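Local coordinates for protein helianthamide (Stichodactyla helianthus, PDB 4X0N) that probably inhibits pancreatic alpha-amylase, as a small sea-anemone peptide with a disulfide-stapled, beta-defensin-like fold, at residues B[2-7]-B[13-18]; B[24-29]-B[35-40]. All coordinates share one frame; numbering follows the deposited sequence.

How the interactions relate
Interactions 1 and 2 are two antiparallel hairpin pairings at either side of one four-stranded sheet, their centres about 8 Å apart. The inner strands, 12-17 and 37-40, lie next to each other, and backbone hydrogen bonds of Ile15 with Cys39 and of Lys17 with Leu37 join the hairpins; Lys17 O and Leu37 N are 2.8 Å apart. A covalent tie reinforces this: Cys6 SG of interaction 1 is bonded to Cys38 SG of interaction 2 at 2.0 Å. Glu24 of interaction 2 also forms a salt bridge with Lys17 of interaction 1. Both contacts reach the second protein of the complex, through Ser2, Ser5, Ser13 and Tyr7 in one and Met27, Ala28 and Tyr40 in the other.

Interaction 1. Residues B[2-7]-B[13-18]; sequences SGNSCY and SGICKA
Cys6 lies across from Gly14, and its sulfur is laid over the glycine's peptide group: SG sits between the backbone N and carbonyl carbon of its own residue (chi1 40°) and comes 3.3 Å from Gly14 C. Glycine, with no side chain, leaves this face of the sheet to the cysteine sulfur. Farther along, the sulfurs of Cys6 and Cys16 meet at 4.0 Å without being bonded, since each has its own disulfide partner, Cys38 and Cys33. Two backbone bonds hold the pair, Cys6 N to Gly14 O and Gly14 N to Cys6 O, both 2.9 Å. Tyr7 and Ser13, the next, non-hydrogen-bonded pair, turn to the other face. There Ser13 OG approaches Ser5 OG to 3.5 Å, but both hydroxyls are hydrogen-bonded to the partner protein, Ser13 to its backbone and Ser5 to a polar side chain; small polar residues fit such an interface. At the hairpin's open end the Asn4 amide crosses the Ile15 side chain obliquely, ND2 against CG2. A two-stranded antiparallel hairpin whose cysteines tie it to the rest of the chain, one to a strand of the second hairpin and one to that hairpin's connecting loop, is consistent with a beta-defensin-like fold.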
loop_
_atom_site.group_PDB
_atom_site.type_symbol
_atom_site.label_atom_id
_atom_site.label_comp_id
_atom_site.label_asym_id
_atom_site.label_seq_id
_atom_site.Cartn_x
_atom_site.Cartn_y
_atom_site.Cartn_z
ATOM N N SER B 2 12.770 13.026 9.889
ATOM C CA SER B 2 12.697 12.661 8.469
ATOM C C SER B 2 13.997 11.987 8.022
ATOM O O SER B 2 13.982 10.876 7.492
ATOM C CB SER B 2 12.311 13.839 7.563
ATOM O OG SER B 2 11.958 13.389 6.267
ATOM N N GLY B 3 15.113 12.682 8.232
ATOM C CA GLY B 3 16.432 12.140 7.952
ATOM C C GLY B 3 16.796 12.230 6.486
ATOM O O GLY B 3 15.991 12.679 5.666
ATOM N N ASN B 4 18.008 11.805 6.144
ATOM C CA ASN B 4 18.368 11.691 4.738
ATOM C C ASN B 4 18.310 10.262 4.233
ATOM O O ASN B 4 18.848 9.339 4.844
ATOM C CB ASN B 4 19.709 12.352 4.405
ATOM C CG ASN B 4 20.887 11.668 5.066
ATOM O OD1 ASN B 4 20.728 10.906 6.019
ATOM N ND2 ASN B 4 22.085 11.952 4.568
ATOM N N SER B 5 17.638 10.103 3.104
ATOM C CA SER B 5 17.246 8.803 2.611
ATOM C C SER B 5 16.598 9.059 1.270
ATOM O O SER B 5 15.748 9.939 1.147
ATOM C CB SER B 5 16.228 8.185 3.566
ATOM O OG SER B 5 15.786 6.927 3.090
ATOM N N CYS B 6 16.996 8.304 0.257
ATOM C CA CYS B 6 16.379 8.483 -1.047
ATOM C C CYS B 6 16.015 7.131 -1.631
ATOM O O CYS B 6 16.869 6.370 -2.081
ATOM C CB CYS B 6 17.304 9.275 -1.977
ATOM S SG CYS B 6 19.056 8.856 -1.850
ATOM N N TYR B 7 14.715 6.854 -1.615
ATOM C CA TYR B 7 14.175 5.583 -2.065
ATOM C C TYR B 7 14.150 5.524 -3.580
ATOM O O TYR B 7 13.725 6.468 -4.242
ATOM C CB TYR B 7 12.759 5.382 -1.523
ATOM C CG TYR B 7 12.082 4.136 -2.044
ATOM C CD1 TYR B 7 12.318 2.898 -1.462
ATOM C CD2 TYR B 7 11.212 4.196 -3.122
ATOM C CE1 TYR B 7 11.702 1.755 -1.940
ATOM C CE2 TYR B 7 10.592 3.062 -3.607
ATOM C CZ TYR B 7 10.839 1.843 -3.014
ATOM O OH TYR B 7 10.219 0.718 -3.502
ATOM N N SER B 13 17.672 1.747 -1.382
ATOM C CA SER B 13 17.549 3.108 -0.890
ATOM C C SER B 13 18.944 3.684 -0.674
ATOM O O SER B 13 19.846 2.982 -0.217
ATOM C CB SER B 13 16.770 3.112 0.422
ATOM O OG SER B 13 16.233 4.395 0.689
ATOM N N GLY B 14 19.118 4.960 -1.002
ATOM C CA GLY B 14 20.405 5.613 -0.862
ATOM C C GLY B 14 20.481 6.686 0.210
ATOM O O GLY B 14 19.511 6.951 0.925
ATOM N N ILE B 15 21.640 7.336 0.273
ATOM C CA ILE B 15 21.866 8.486 1.140
ATOM C C ILE B 15 22.186 9.718 0.298
ATOM O O ILE B 15 23.026 9.664 -0.598
ATOM C CB ILE B 15 23.042 8.223 2.103
ATOM C CG1 ILE B 15 22.726 7.041 3.023
ATOM C CG2 ILE B 15 23.366 9.462 2.922
ATOM C CD1 ILE B 15 23.848 6.693 3.981
ATOM N N CYS B 16 21.526 10.830 0.602
ATOM C CA CYS B 16 21.747 12.082 -0.114
ATOM C C CYS B 16 23.094 12.706 0.230
ATOM O O CYS B 16 23.339 13.089 1.373
ATOM C CB CYS B 16 20.625 13.075 0.191
ATOM S SG CYS B 16 19.056 12.656 -0.596
ATOM N N LYS B 17 23.960 12.798 -0.776
ATOM C CA LYS B 17 25.304 13.348 -0.625
ATOM C C LYS B 17 25.650 14.224 -1.827
ATOM O O LYS B 17 25.031 14.116 -2.888
ATOM C CB LYS B 17 26.351 12.235 -0.531
ATOM C CG LYS B 17 26.142 11.211 0.569
ATOM C CD LYS B 17 27.196 10.114 0.464
ATOM C CE LYS B 17 27.007 9.035 1.519
ATOM N NZ LYS B 17 28.019 7.950 1.374
ATOM N N ALA B 18 26.643 15.090 -1.656
ATOM C CA ALA B 18 27.152 15.900 -2.757
ATOM C C ALA B 18 27.919 15.047 -3.764
ATOM O O ALA B 18 27.831 15.267 -4.972
ATOM C CB ALA B 18 28.034 17.006 -2.226
#

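Interaction 2. Residues B[24-29]-B[35-40]; sequences EKAMAG and GHLCCY
Tyr40 takes chi1 62°, with CG between its backbone N and carbonyl carbon, which stands the ring up over the neighbouring strand; Lys25, with CG anti to its carbonyl carbon (chi1 -67°), then crosses it at about a right angle. Lys25 CB lies over one face, 4.0 Å from the ring centroid, in a CH-pi contact offset toward the rim, and the bend farther along brings Lys25 CE within 3.7 Å of Tyr40 CE1. Lysine suits the place because its CB and CE can both touch the ring. Met27 adds flexible apolar bulk obliquely, its CE 3.5 Å from Tyr40 OH. On the other face Ala26 CB meets Leu37 CD2 at 3.6 Å, a diagonal contact, since Ala26 pairs with Cys39; the short methyl leaves the branched leucine room. Glu24 OE1 comes beside Cys39 CB, while its carboxylate is held by Ala21 N and the Lys17 ammonium. Between the strands, paired bonds link Lys25 with Tyr40 and Met27 with Cys38; Lys25 N to Tyr40 O is 2.9 Å and nearly straight (176°). The chemistry implies a ladder fixed by its backbone, with chiefly apolar side-chain packing and the disulfides of Cys38 and Cys39 tying the inner strand to the rest.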
loop_
_atom_site.group_PDB
_atom_site.type_symbol
_atom_site.label_atom_id
_atom_site.label_comp_id
_atom_site.label_asym_id
_atom_site.label_seq_id
_atom_site.Cartn_x
_atom_site.Cartn_y
_atom_site.Cartn_z
ATOM N N GLU B 24 29.912 3.270 -4.501
ATOM C CA GLU B 24 28.506 3.645 -4.545
ATOM C C GLU B 24 28.094 4.092 -5.941
ATOM O O GLU B 24 28.930 4.482 -6.758
ATOM C CB GLU B 24 28.211 4.759 -3.539
ATOM C CG GLU B 24 28.183 4.307 -2.089
ATOM C CD GLU B 24 27.965 5.460 -1.126
ATOM O OE1 GLU B 24 28.152 6.624 -1.543
ATOM O OE2 GLU B 24 27.605 5.205 0.045
ATOM N N LYS B 25 26.795 4.036 -6.209
ATOM C CA LYS B 25 26.256 4.480 -7.485
ATOM C C LYS B 25 25.423 5.735 -7.266
ATOM O O LYS B 25 24.802 5.898 -6.218
ATOM C CB LYS B 25 25.433 3.369 -8.140
ATOM C CG LYS B 25 26.261 2.168 -8.570
ATOM C CD LYS B 25 25.397 1.075 -9.178
ATOM C CE LYS B 25 24.593 0.338 -8.116
ATOM N NZ LYS B 25 25.461 -0.417 -7.166
ATOM N N ALA B 26 25.418 6.629 -8.248
ATOM C CA ALA B 26 24.730 7.900 -8.078
ATOM C C ALA B 26 23.423 7.992 -8.856
ATOM O O ALA B 26 23.302 7.482 -9.970
ATOM C CB ALA B 26 25.654 9.043 -8.457
ATOM N N MET B 27 22.447 8.656 -8.247
ATOM C CA MET B 27 21.207 9.009 -8.917
ATOM C C MET B 27 20.935 10.504 -8.772
ATOM O O MET B 27 20.654 10.989 -7.673
ATOM C CB MET B 27 20.047 8.181 -8.365
ATOM C CG MET B 27 18.766 8.302 -9.162
ATOM S SD MET B 27 18.816 7.351 -10.690
ATOM C CE MET B 27 19.007 5.695 -10.031
ATOM N N ALA B 28 21.027 11.236 -9.876
ATOM C CA ALA B 28 20.757 12.667 -9.859
ATOM C C ALA B 28 19.262 12.944 -9.979
ATOM O O ALA B 28 18.486 12.068 -10.356
ATOM C CB ALA B 28 21.499 13.350 -10.995
ATOM N N GLY B 29 18.872 14.175 -9.661
ATOM C CA GLY B 29 17.553 14.677 -9.995
ATOM C C GLY B 29 16.431 14.256 -9.064
ATOM O O GLY B 29 15.258 14.462 -9.375
ATOM N N GLY B 35 19.012 18.835 -4.722
ATOM C CA GLY B 35 20.170 19.232 -5.502
ATOM C C GLY B 35 21.342 18.278 -5.363
ATOM O O GLY B 35 22.248 18.270 -6.197
ATOM N N HIS B 36 21.329 17.474 -4.306
ATOM C CA HIS B 36 22.391 16.501 -4.091
ATOM C C HIS B 36 22.174 15.256 -4.945
ATOM O O HIS B 36 21.159 15.126 -5.629
ATOM C CB HIS B 36 22.436 16.093 -2.619
ATOM C CG HIS B 36 23.290 16.989 -1.771
ATOM N ND1 HIS B 36 24.176 17.891 -2.302
ATOM C CD2 HIS B 36 23.383 17.104 -0.424
ATOM C CE1 HIS B 36 24.787 18.535 -1.319
ATOM N NE2 HIS B 36 24.325 18.077 -0.175
ATOM N N LEU B 37 23.142 14.348 -4.893
ATOM C CA LEU B 37 23.012 13.021 -5.485
ATOM C C LEU B 37 22.426 12.040 -4.479
ATOM O O LEU B 37 22.590 12.207 -3.272
ATOM C CB LEU B 37 24.386 12.512 -5.926
ATOM C CG LEU B 37 24.946 12.911 -7.297
ATOM C CD1 LEU B 37 24.864 14.408 -7.544
ATOM C CD2 LEU B 37 26.386 12.439 -7.421
ATOM N N CYS B 38 21.741 11.017 -4.977
ATOM C CA CYS B 38 21.386 9.880 -4.138
ATOM C C CYS B 38 22.440 8.794 -4.305
ATOM O O CYS B 38 22.653 8.285 -5.403
ATOM C CB CYS B 38 20.002 9.346 -4.507
ATOM S SG CYS B 38 19.498 7.877 -3.575
ATOM N N CYS B 39 23.092 8.436 -3.205
ATOM C CA CYS B 39 24.220 7.515 -3.247
ATOM C C CYS B 39 23.825 6.176 -2.645
ATOM O O CYS B 39 23.602 6.063 -1.439
ATOM C CB CYS B 39 25.416 8.106 -2.494
ATOM S SG CYS B 39 26.019 9.687 -3.149
ATOM N N TYR B 40 23.740 5.157 -3.492
ATOM C CA TYR B 40 23.194 3.879 -3.071
ATOM C C TYR B 40 24.079 2.717 -3.489
ATOM O O TYR B 40 25.023 2.882 -4.261
ATOM C CB TYR B 40 21.801 3.690 -3.676
ATOM C CG TYR B 40 21.782 3.651 -5.194
ATOM C CD1 TYR B 40 21.645 2.450 -5.876
ATOM C CD2 TYR B 40 21.898 4.816 -5.944
ATOM C CE1 TYR B 40 21.624 2.408 -7.260
ATOM C CE2 TYR B 40 21.880 4.784 -7.329
ATOM C CZ TYR B 40 21.742 3.577 -7.981
ATOM O OH TYR B 40 21.723 3.536 -9.357
HETATM O O HOH W 1 19.325 12.902 -6.677
#